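Local coordinates for DUF3863 domain-containing protein (Parabacteroides distasonis, PDB 3LM3), which is of unknown function but is probably a glycoside hydrolase or a carbohydrate deacetylase, at residues S335-N340 with M363-R368; P194-F199 with D208-V213; D386-D391 with L411-N416; F113-L118 with K407-I412. All blocks are in the same frame, centred on the assembly; numbering follows the deposited sequence.

Contact 1 (S335-N340 with M363-R368); sequences SNDDWN and MNKEFR
A loop-to-turn contact, made by one salt bridge, a tryptophan rim and a shared water, joins Trp339 and its neighbours to Lys365 beside the four-stranded antiparallel sheet. Residues 335-340 lead from helix 322-332 into strand 341-346; the other segment, 363-368, holds the tight turn between strands 357-363 and 367-374. Lys365 runs out along Asn336, its CG 3.8 Å from Asn336 CB. A bend at chi3 (86°) then swings its amine to Asp337, where NZ meets OD1 at 2.8 Å on the syn side of the carboxylate, 15° out of its plane. The Trp339 ring brings the rim of its six-membered part to the turn: CZ3 lies 3.4 Å from Met363 O, which sits at the edge near the ring plane. The opposite end of the indole is held within its own loop, NE1 donating to Asn336 OD1 at 2.8 Å; the amide nitrogen of Asn336 reaches the backbone of Tyr193 and Ala203. A water ties the backbones together, donating to Asn336 O and Trp339 O and accepting from Lys365 N at 3.0 Å. Across the turn, Asn364 OD1 takes the N-H of Glu366 at 2.8 Å, in the carbonyl plane, and that of Phe367 from above it. The arrangement is that of a beta hairpin whose connection is closed by an Asx turn, against a loop opened by an ST turn at Ser335.

Contact 2 (P194-F199 with D208-V213); sequences PSTEHF and DFIDCV
Asp208, first in the loop 208-213 that leads into strand 213-216, meets Ser195 of the short strand 194-195 and Thr196 just after it with both its side chain and its backbone. Its carboxylate OD2 takes the hydroxyl of Ser195, OG to OD2 2.7 Å, on the anti side and 20° out of the carboxylate plane. With chi1 at 68°, Asp208 CG stands between its own backbone N and carbonyl carbon, which turns the acid toward the serine. Both oxygens are engaged further, OD1 by the backbone N of Gly205 and OD2 by that of Gln204, and a water that donates to OD2 also donates to Glu197 OE2; these bonds probably favour the ionised acid despite the nearby glutamate. The backbone O of Asp208 accepts from Thr196 N at 2.9 Å, while Thr196 OG1 lies against Asp208 CB at 3.4 Å. Phe209 turns its side chain from strand 194-195 to meet the Tyr193 ring. At Ile210 the chain faces that strand again: its N makes a weak bond to Pro194 O at 3.3 Å, and its CB packs on Pro194 CG at 4.1 Å, the two side chains crossing at about a right angle. Farther out on Ile210, CG1 touches Thr196 CG2 at 3.8 Å and CD1 reaches Ser195 O at 3.7 Å. Asp211 then centres an inverse gamma turn and sends its carboxylate to Arg330. Ser195 OG also accepts from Glu197 N at 3.1 Å, closing an ST turn within the type I beta turn 195-198 that ends the short strand.

Contact 3 (D386-D391 with L411-N416); sequences DFTRYD and LINKIN
Asn413 OD1 is gripped by two backbone N-H groups, that of Arg389 at 2.9 Å across the contact and that of the next residue, Lys414, at 2.8 Å. Here the loop adds a single antiparallel bridge to strand 383-389, the outer strand of the four-stranded sheet: Phe387 and Ile415 form a hydrogen-bonded pair, with Phe387 N to Ile415 O 2.8 Å and Ile415 N to Phe387 O 3.1 Å. The bond from Arg389 N to Asn413 is nearly straight (168°) and lies in the carbonyl plane, on a lone pair. Beside it, Asn413 ND2 donates to Arg389 O at 2.9 Å, so the side-chain amide pairs with one residue's backbone much as a strand would. Asn413 CG stands between the backbone N and the carbonyl carbon (chi1 43°), which brings the amide to Arg389. Lys414 lies beside Phe387, pointing the same way, and its CB and CG touch ring atom CD2. The amine of Lys414 and the guanidinium of Arg389 lie near each other, and Asp436 of helix 434-443 makes a salt bridge to each, which probably offsets their like charges; Arg389 also holds Asp391 side-on, NE and NH2 each taking one oxygen in the guanidinium plane. Thr388 CG2 packs on Leu411 O at 3.5 Å. Thr388 OG1 donates to Asp386 OD1 at 2.8 Å and accepts from two waters, one of which also donates to Leu411 O.

Contact 4 (F113-L118 with K407-I412); sequences FPAMYL and KDWSLI
The short, weakly bonded helix 114-117 meets the long loop between strand 383-389 and helix 434-443, a contact between residues nearly 300 positions apart. Trp409 carries it on the loop side, its indole lying against the helix with Ala115 CB 3.9 Å above one face and offset toward the rim. The six-membered part of the indole comes close to the helix backbone, CZ2 being 3.2 Å from Ala115 O, and NE1 lies 4.1 Å from Met116 CA, which approaches obliquely. The indole N-H itself is spent on Ala406 O, a bond back into its own loop that helps fix the turn of the ring. Met116, a selenomethionine modelled in two conformers, runs across Lys407 at about a right angle; in the conformer described SE lies 4.0 Å from Lys407 CG, a contact that is less certain for that reason. The lysine chain stays extended beyond CG (chi2 -168°, chi3 -176°), which carries it past the selenium to Tyr117. There Lys407 CE touches Tyr117 OH at 3.1 Å, and NZ makes a weak hydrogen bond to the same oxygen at 3.2 Å. The two side chains meet at a slant, with the lysine end neither over the ring face nor at its edge. Asp408, just before Trp409, accepts at OD1 from Ser410 N at 3.1 Å. A backbone bond between Met116 and Ala406 also ties helix to loop. Trp409 and the aliphatic part of Lys407 thus pack, from an irregular loop shaped by an Asx turn, against one helical turn.

How the contacts relate
Along the chain, contact 2 closes before contact 1 opens and contact 1 before contact 3, while contact 4 spans the first two, joining residue 113 to the loop where contact 3 also ends; the two share Leu411 and Ile412. Contacts 1 and 3, with centres about 14 Å apart, meet on neighbouring strands 367-374 and 383-389 of the antiparallel sheet, where Arg368 bridges to Asp386. Contact 2, its centre about 13 Å from that of contact 1, touches all three others: Phe209 packs on Ser335, and His198 lies against Leu411 and Trp409. Together the contacts join the antiparallel sheet and the long loop after it to the part with the parallel strands.

Contact 1 (S335-N340 with M363-R368)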
# COMPACT_ATOMS: atom_id res chain seq x y z
N SER A 335 -18.02 9.87 0.42
CA SER A 335 -17.20 11.07 0.69
C SER A 335 -16.32 10.74 1.86
O SER A 335 -16.47 9.69 2.50
CB SER A 335 -18.05 12.29 1.02
OG SER A 335 -18.44 12.26 2.37
N ASN A 336 -15.40 11.63 2.19
CA ASN A 336 -14.55 11.39 3.33
C ASN A 336 -15.20 11.70 4.66
O ASN A 336 -14.59 11.50 5.69
CB ASN A 336 -13.23 12.14 3.16
CG ASN A 336 -12.43 11.64 1.96
OD1 ASN A 336 -12.38 10.43 1.68
ND2 ASN A 336 -11.79 12.56 1.25
N ASP A 337 -16.46 12.12 4.64
CA ASP A 337 -17.21 12.23 5.88
C ASP A 337 -17.71 10.87 6.36
O ASP A 337 -18.18 10.75 7.49
CB ASP A 337 -18.44 13.12 5.69
CG ASP A 337 -18.09 14.56 5.40
OD1 ASP A 337 -17.10 15.07 5.94
OD2 ASP A 337 -18.89 15.18 4.65
N ASP A 338 -17.64 9.86 5.50
CA ASP A 338 -18.27 8.57 5.74
C ASP A 338 -17.39 7.57 6.49
O ASP A 338 -17.88 6.52 6.90
CB ASP A 338 -18.71 7.93 4.42
CG ASP A 338 -19.85 8.65 3.75
OD1 ASP A 338 -20.50 9.52 4.39
OD2 ASP A 338 -20.13 8.32 2.56
N TRP A 339 -16.10 7.89 6.66
CA TRP A 339 -15.17 6.98 7.33
C TRP A 339 -14.43 7.65 8.46
O TRP A 339 -14.30 8.86 8.53
CB TRP A 339 -14.16 6.37 6.35
CG TRP A 339 -13.37 7.36 5.55
CD1 TRP A 339 -13.65 7.81 4.30
CD2 TRP A 339 -12.14 8.00 5.93
NE1 TRP A 339 -12.69 8.67 3.87
CE2 TRP A 339 -11.76 8.83 4.86
CE3 TRP A 339 -11.32 7.96 7.06
CZ2 TRP A 339 -10.62 9.62 4.90
CZ3 TRP A 339 -10.18 8.74 7.09
CH2 TRP A 339 -9.85 9.58 6.03
N ASN A 340 -13.97 6.82 9.39
CA ASN A 340 -13.24 7.26 10.56
C ASN A 340 -12.54 6.01 11.05
O ASN A 340 -13.20 5.10 11.53
CB ASN A 340 -14.20 7.86 11.59
CG ASN A 340 -13.51 8.47 12.78
OD1 ASN A 340 -12.43 8.08 13.15
ND2 ASN A 340 -14.16 9.47 13.38
N MSE A 363 -7.60 8.08 12.25
CA MSE A 363 -7.53 8.70 10.94
C MSE A 363 -8.92 9.12 10.48
O MSE A 363 -9.85 8.30 10.47
CB MSE A 363 -6.95 7.71 9.91
CG MSE A 363 -5.54 7.28 10.20
SE MSE A 363 -5.13 5.56 9.42
CE MSE A 363 -3.22 5.44 9.89
N ASN A 364 -9.05 10.39 10.15
CA ASN A 364 -10.33 10.90 9.66
C ASN A 364 -10.06 11.96 8.57
O ASN A 364 -8.91 12.20 8.20
CB ASN A 364 -11.16 11.45 10.83
CG ASN A 364 -10.47 12.58 11.54
OD1 ASN A 364 -10.27 13.65 10.98
ND2 ASN A 364 -10.04 12.32 12.78
N LYS A 365 -11.11 12.55 8.02
CA LYS A 365 -10.95 13.51 6.92
C LYS A 365 -10.03 14.67 7.28
O LYS A 365 -9.36 15.22 6.44
CB LYS A 365 -12.33 14.04 6.51
CG LYS A 365 -12.30 15.06 5.38
CD LYS A 365 -13.68 15.55 5.01
CE LYS A 365 -14.11 16.69 5.87
NZ LYS A 365 -15.47 17.26 5.49
N GLU A 366 -10.07 15.08 8.55
CA GLU A 366 -9.40 16.31 8.95
C GLU A 366 -8.02 16.14 9.57
O GLU A 366 -7.27 17.11 9.60
CB GLU A 366 -10.32 17.14 9.83
CG GLU A 366 -11.45 17.78 9.01
CD GLU A 366 -12.32 18.72 9.83
OE1 GLU A 366 -13.05 18.25 10.71
OE2 GLU A 366 -12.23 19.94 9.57
N PHE A 367 -7.69 14.95 10.07
CA PHE A 367 -6.35 14.70 10.60
C PHE A 367 -6.10 13.21 10.80
O PHE A 367 -7.04 12.40 10.83
CB PHE A 367 -6.10 15.43 11.92
CG PHE A 367 -6.98 14.98 13.06
CD1 PHE A 367 -8.21 15.60 13.30
CD2 PHE A 367 -6.58 13.97 13.93
CE1 PHE A 367 -9.01 15.20 14.38
CE2 PHE A 367 -7.39 13.56 14.99
CZ PHE A 367 -8.61 14.18 15.21
N ARG A 368 -4.82 12.88 10.94
CA ARG A 368 -4.46 11.62 11.59
C ARG A 368 -3.70 11.92 12.87
O ARG A 368 -3.05 12.97 13.00
CB ARG A 368 -3.66 10.70 10.66
CG ARG A 368 -2.25 11.18 10.34
CD ARG A 368 -1.45 10.21 9.50
NE ARG A 368 -0.03 10.45 9.68
CZ ARG A 368 0.95 9.81 9.07
NH1 ARG A 368 0.68 8.95 8.08
NH2 ARG A 368 2.19 10.03 9.41
O HOH W 1 -13.91 11.51 8.38
O HOH W 2 -16.83 15.92 2.60

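Contact 2 (P194-F199 with D208-V213)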
# COMPACT_ATOMS: atom_id res chain seq x y z
N PRO A 194 -8.68 11.26 -2.45
CA PRO A 194 -7.66 12.29 -2.31
C PRO A 194 -8.17 13.68 -2.75
O PRO A 194 -9.13 13.80 -3.52
CB PRO A 194 -6.55 11.80 -3.23
CG PRO A 194 -7.33 11.08 -4.35
CD PRO A 194 -8.45 10.42 -3.64
N SER A 195 -7.50 14.69 -2.22
CA SER A 195 -7.71 16.08 -2.58
C SER A 195 -6.94 16.46 -3.85
O SER A 195 -5.83 15.99 -4.09
CB SER A 195 -7.15 16.93 -1.45
OG SER A 195 -7.30 18.32 -1.67
N THR A 196 -7.52 17.38 -4.64
CA THR A 196 -6.78 17.96 -5.75
C THR A 196 -5.49 18.67 -5.27
O THR A 196 -4.55 18.84 -6.06
CB THR A 196 -7.67 18.96 -6.53
OG1 THR A 196 -8.24 19.90 -5.65
CG2 THR A 196 -8.80 18.21 -7.27
N GLU A 197 -5.42 19.00 -3.99
CA GLU A 197 -4.22 19.60 -3.42
C GLU A 197 -3.04 18.66 -3.28
O GLU A 197 -1.91 19.09 -3.40
CB GLU A 197 -4.51 20.20 -2.05
CG GLU A 197 -5.49 21.36 -2.08
CD GLU A 197 -5.81 21.93 -0.72
OE1 GLU A 197 -5.12 21.58 0.29
OE2 GLU A 197 -6.79 22.70 -0.64
N HIS A 198 -3.29 17.39 -2.94
CA HIS A 198 -2.23 16.50 -2.54
C HIS A 198 -2.77 15.07 -2.41
O HIS A 198 -3.78 14.85 -1.72
CB HIS A 198 -1.65 16.94 -1.19
CG HIS A 198 -0.29 16.38 -0.90
ND1 HIS A 198 -0.04 15.04 -0.68
CD2 HIS A 198 0.91 17.01 -0.79
CE1 HIS A 198 1.25 14.88 -0.45
NE2 HIS A 198 1.84 16.06 -0.48
N PHE A 199 -2.08 14.14 -3.06
CA PHE A 199 -2.48 12.74 -3.09
C PHE A 199 -2.56 12.09 -1.70
O PHE A 199 -3.26 11.09 -1.53
CB PHE A 199 -1.61 11.91 -4.06
CG PHE A 199 -0.25 11.52 -3.53
CD1 PHE A 199 0.72 12.47 -3.27
CD2 PHE A 199 0.09 10.18 -3.40
CE1 PHE A 199 1.98 12.09 -2.82
CE2 PHE A 199 1.36 9.80 -2.97
CZ PHE A 199 2.30 10.75 -2.64
N ASP A 208 -12.55 20.15 -3.88
CA ASP A 208 -11.27 19.48 -4.06
C ASP A 208 -11.40 17.96 -4.22
O ASP A 208 -10.41 17.23 -4.15
CB ASP A 208 -10.28 19.86 -2.93
CG ASP A 208 -10.68 19.32 -1.58
OD1 ASP A 208 -11.89 19.22 -1.29
OD2 ASP A 208 -9.77 19.02 -0.78
N PHE A 209 -12.60 17.48 -4.52
CA PHE A 209 -12.87 16.04 -4.53
C PHE A 209 -12.31 15.39 -5.79
O PHE A 209 -12.46 15.91 -6.91
CB PHE A 209 -14.38 15.79 -4.45
CG PHE A 209 -14.76 14.35 -4.13
CD1 PHE A 209 -14.65 13.86 -2.83
CD2 PHE A 209 -15.22 13.52 -5.13
CE1 PHE A 209 -15.02 12.55 -2.53
CE2 PHE A 209 -15.58 12.20 -4.84
CZ PHE A 209 -15.49 11.73 -3.55
N ILE A 210 -11.66 14.24 -5.62
CA ILE A 210 -11.32 13.37 -6.75
C ILE A 210 -11.99 12.00 -6.51
O ILE A 210 -11.80 11.39 -5.45
CB ILE A 210 -9.80 13.14 -6.82
CG1 ILE A 210 -9.05 14.45 -7.07
CG2 ILE A 210 -9.44 12.10 -7.90
CD1 ILE A 210 -7.54 14.33 -6.88
N ASP A 211 -12.77 11.53 -7.48
CA ASP A 211 -13.49 10.26 -7.37
C ASP A 211 -12.56 9.10 -7.74
O ASP A 211 -12.78 8.38 -8.71
CB ASP A 211 -14.75 10.30 -8.23
CG ASP A 211 -15.67 9.11 -8.03
OD1 ASP A 211 -15.51 8.36 -7.06
OD2 ASP A 211 -16.56 8.91 -8.87
N CYS A 212 -11.53 8.90 -6.92
CA CYS A 212 -10.63 7.80 -7.07
C CYS A 212 -10.24 7.38 -5.67
O CYS A 212 -9.84 8.20 -4.84
CB CYS A 212 -9.38 8.22 -7.85
SG CYS A 212 -8.31 6.81 -8.32
N VAL A 213 -10.38 6.11 -5.39
CA VAL A 213 -10.04 5.56 -4.08
C VAL A 213 -8.53 5.32 -4.07
O VAL A 213 -7.97 4.64 -4.93
CB VAL A 213 -10.75 4.21 -3.86
CG1 VAL A 213 -10.41 3.64 -2.46
CG2 VAL A 213 -12.24 4.35 -4.03
O HOH W 3 -8.91 21.23 0.67

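Contact 3 (D386-D391 with L411-N416)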
# COMPACT_ATOMS: atom_id res chain seq x y z
N ASP A 386 2.42 11.43 16.32
CA ASP A 386 2.06 11.98 15.01
C ASP A 386 0.77 12.75 15.18
O ASP A 386 -0.19 12.26 15.77
CB ASP A 386 1.87 10.86 13.97
CG ASP A 386 1.85 11.37 12.55
OD1 ASP A 386 0.75 11.84 12.13
OD2 ASP A 386 2.91 11.24 11.87
N PHE A 387 0.73 13.97 14.65
CA PHE A 387 -0.50 14.72 14.49
C PHE A 387 -0.33 15.49 13.20
O PHE A 387 0.49 16.42 13.12
CB PHE A 387 -0.76 15.65 15.67
CG PHE A 387 -2.02 16.45 15.53
CD1 PHE A 387 -3.26 15.80 15.46
CD2 PHE A 387 -1.99 17.82 15.48
CE1 PHE A 387 -4.43 16.52 15.31
CE2 PHE A 387 -3.17 18.55 15.33
CZ PHE A 387 -4.38 17.90 15.26
N THR A 388 -1.05 15.06 12.16
CA THR A 388 -0.92 15.60 10.83
C THR A 388 -2.29 16.10 10.42
O THR A 388 -3.22 15.32 10.28
CB THR A 388 -0.42 14.50 9.87
OG1 THR A 388 0.82 13.96 10.32
CG2 THR A 388 -0.22 15.04 8.44
N ARG A 389 -2.42 17.42 10.25
CA ARG A 389 -3.69 18.03 9.88
C ARG A 389 -3.90 18.07 8.39
O ARG A 389 -3.00 18.36 7.64
CB ARG A 389 -3.73 19.46 10.45
CG ARG A 389 -3.87 19.48 11.94
CD ARG A 389 -3.92 20.88 12.48
NE ARG A 389 -5.16 21.54 12.11
CZ ARG A 389 -5.65 22.58 12.76
NH1 ARG A 389 -5.02 23.07 13.82
NH2 ARG A 389 -6.78 23.10 12.35
N TYR A 390 -5.12 17.78 7.97
CA TYR A 390 -5.50 17.81 6.57
C TYR A 390 -6.35 19.03 6.22
O TYR A 390 -6.53 19.31 5.05
CB TYR A 390 -6.29 16.55 6.24
CG TYR A 390 -5.55 15.27 6.52
CD1 TYR A 390 -4.25 15.10 6.10
CD2 TYR A 390 -6.19 14.19 7.12
CE1 TYR A 390 -3.57 13.91 6.33
CE2 TYR A 390 -5.54 12.99 7.34
CZ TYR A 390 -4.22 12.86 6.97
OH TYR A 390 -3.55 11.66 7.16
N ASP A 391 -6.88 19.71 7.22
CA ASP A 391 -7.68 20.91 6.96
C ASP A 391 -6.81 22.07 6.48
O ASP A 391 -7.28 22.96 5.76
CB ASP A 391 -8.55 21.26 8.18
CG ASP A 391 -7.75 21.62 9.42
OD1 ASP A 391 -6.63 21.14 9.62
OD2 ASP A 391 -8.29 22.39 10.22
N LEU A 411 3.39 14.63 3.40
CA LEU A 411 2.52 15.66 3.97
C LEU A 411 2.80 15.71 5.47
O LEU A 411 2.44 14.79 6.23
CB LEU A 411 1.05 15.34 3.65
CG LEU A 411 0.06 16.50 3.83
CD1 LEU A 411 -1.25 16.23 3.07
CD2 LEU A 411 -0.20 16.80 5.33
N ILE A 412 3.48 16.76 5.91
CA ILE A 412 3.96 16.88 7.28
C ILE A 412 3.68 18.30 7.75
O ILE A 412 3.92 19.27 7.00
CB ILE A 412 5.49 16.59 7.32
CG1 ILE A 412 5.75 15.12 7.05
CG2 ILE A 412 6.12 16.95 8.67
CD1 ILE A 412 7.23 14.72 6.89
N ASN A 413 3.13 18.43 8.95
CA ASN A 413 2.95 19.75 9.52
C ASN A 413 3.26 19.70 11.01
O ASN A 413 4.43 19.85 11.36
CB ASN A 413 1.59 20.38 9.14
CG ASN A 413 0.43 19.42 9.24
OD1 ASN A 413 0.07 18.96 10.31
ND2 ASN A 413 -0.23 19.20 8.10
N LYS A 414 2.31 19.40 11.89
CA LYS A 414 2.55 19.60 13.34
C LYS A 414 3.58 18.63 13.96
O LYS A 414 4.65 19.05 14.42
CB LYS A 414 1.22 19.55 14.12
CG LYS A 414 0.16 20.56 13.64
CD LYS A 414 0.74 21.99 13.46
CE LYS A 414 -0.36 23.10 13.48
NZ LYS A 414 -0.84 23.45 14.86
N ILE A 415 3.27 17.34 13.98
CA ILE A 415 4.13 16.31 14.54
C ILE A 415 4.10 15.10 13.59
O ILE A 415 3.02 14.63 13.23
CB ILE A 415 3.66 15.85 15.95
CG1 ILE A 415 3.62 17.07 16.92
CG2 ILE A 415 4.55 14.76 16.55
CD1 ILE A 415 3.18 16.74 18.33
N ASN A 416 5.28 14.60 13.23
CA ASN A 416 5.38 13.45 12.32
C ASN A 416 6.16 12.31 12.98
O ASN A 416 7.21 12.54 13.57
CB ASN A 416 6.01 13.86 11.00
CG ASN A 416 6.38 12.66 10.16
OD1 ASN A 416 7.51 12.16 10.27
ND2 ASN A 416 5.42 12.15 9.39
O HOH W 4 2.86 16.15 10.62
O HOH W 5 2.99 13.60 8.70

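Contact 4 (F113-L118 with K407-I412)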
# COMPACT_ATOMS: atom_id res chain seq x y z
N PHE A 113 7.87 4.67 -8.62
CA PHE A 113 8.22 6.07 -8.37
C PHE A 113 7.87 7.05 -9.49
O PHE A 113 8.55 8.06 -9.66
CB PHE A 113 9.73 6.16 -8.08
CG PHE A 113 10.21 5.22 -7.01
CD1 PHE A 113 9.73 5.30 -5.71
CD2 PHE A 113 11.12 4.21 -7.33
CE1 PHE A 113 10.16 4.39 -4.75
CE2 PHE A 113 11.57 3.33 -6.37
CZ PHE A 113 11.08 3.41 -5.09
N PRO A 114 6.78 6.83 -10.26
CA PRO A 114 6.67 7.67 -11.47
C PRO A 114 6.53 9.17 -11.22
O PRO A 114 7.17 9.97 -11.94
CB PRO A 114 5.43 7.09 -12.17
CG PRO A 114 4.67 6.44 -11.15
CD PRO A 114 5.67 5.88 -10.16
N ALA A 115 5.76 9.56 -10.22
CA ALA A 115 5.50 11.01 -10.03
C ALA A 115 6.75 11.73 -9.54
O ALA A 115 6.83 12.93 -9.61
CB ALA A 115 4.40 11.25 -9.09
N MSE A 116 7.72 11.00 -9.02
CA MSE A 116 8.99 11.60 -8.57
C MSE A 116 9.85 12.06 -9.70
O MSE A 116 10.66 12.99 -9.55
CB MSE A 116 9.88 10.59 -7.87
CG MSE A 116 9.48 10.18 -6.54
SE MSE A 116 11.02 9.16 -5.82
CE MSE A 116 10.09 8.67 -4.22
N TYR A 117 9.72 11.40 -10.86
CA TYR A 117 10.62 11.58 -11.96
C TYR A 117 10.03 12.08 -13.26
O TYR A 117 10.77 12.47 -14.15
CB TYR A 117 11.38 10.26 -12.25
CG TYR A 117 12.38 9.91 -11.18
CD1 TYR A 117 12.02 9.24 -10.04
CD2 TYR A 117 13.71 10.30 -11.33
CE1 TYR A 117 12.95 8.93 -9.06
CE2 TYR A 117 14.65 10.00 -10.35
CZ TYR A 117 14.25 9.32 -9.22
OH TYR A 117 15.20 9.02 -8.26
N LEU A 118 8.71 12.08 -13.39
CA LEU A 118 8.08 12.37 -14.67
C LEU A 118 7.08 13.48 -14.46
O LEU A 118 6.42 13.51 -13.41
CB LEU A 118 7.36 11.14 -15.20
CG LEU A 118 8.17 9.84 -15.33
CD1 LEU A 118 7.23 8.66 -15.64
CD2 LEU A 118 9.31 9.95 -16.33
N LYS A 407 11.81 13.91 -4.79
CA LYS A 407 11.71 12.63 -4.07
C LYS A 407 10.84 12.71 -2.82
O LYS A 407 10.37 11.67 -2.37
CB LYS A 407 13.10 12.10 -3.72
CG LYS A 407 13.93 11.78 -4.96
CD LYS A 407 15.17 10.99 -4.58
CE LYS A 407 16.06 10.74 -5.77
NZ LYS A 407 16.84 9.48 -5.59
N ASP A 408 10.57 13.90 -2.32
CA ASP A 408 9.87 14.07 -1.04
C ASP A 408 8.49 14.67 -1.25
O ASP A 408 8.31 15.86 -1.47
CB ASP A 408 10.68 14.94 -0.07
CG ASP A 408 10.05 15.04 1.33
OD1 ASP A 408 8.99 14.42 1.57
OD2 ASP A 408 10.64 15.74 2.19
N TRP A 409 7.50 13.76 -1.23
CA TRP A 409 6.09 14.12 -1.37
C TRP A 409 5.32 14.01 -0.05
O TRP A 409 4.09 14.02 -0.06
CB TRP A 409 5.44 13.24 -2.44
CG TRP A 409 5.93 13.53 -3.82
CD1 TRP A 409 7.21 13.41 -4.27
CD2 TRP A 409 5.16 14.00 -4.94
NE1 TRP A 409 7.28 13.78 -5.58
CE2 TRP A 409 6.04 14.16 -6.01
CE3 TRP A 409 3.81 14.33 -5.12
CZ2 TRP A 409 5.62 14.63 -7.25
CZ3 TRP A 409 3.39 14.75 -6.36
CH2 TRP A 409 4.30 14.94 -7.40
N SER A 410 6.02 13.91 1.07
CA SER A 410 5.34 13.73 2.34
C SER A 410 4.50 14.92 2.74
O SER A 410 4.85 16.07 2.47
CB SER A 410 6.33 13.42 3.46
OG SER A 410 7.00 12.18 3.21
N LEU A 411 3.39 14.63 3.40
CA LEU A 411 2.52 15.66 3.97
C LEU A 411 2.80 15.71 5.47
O LEU A 411 2.44 14.79 6.23
CB LEU A 411 1.05 15.34 3.65
CG LEU A 411 0.06 16.50 3.83
CD1 LEU A 411 -1.25 16.23 3.07
CD2 LEU A 411 -0.20 16.80 5.33
N ILE A 412 3.48 16.76 5.91
CA ILE A 412 3.96 16.88 7.28
C ILE A 412 3.68 18.30 7.75
O ILE A 412 3.92 19.27 7.00
CB ILE A 412 5.49 16.59 7.32
CG1 ILE A 412 5.75 15.12 7.05
CG2 ILE A 412 6.12 16.95 8.67
CD1 ILE A 412 7.23 14.72 6.89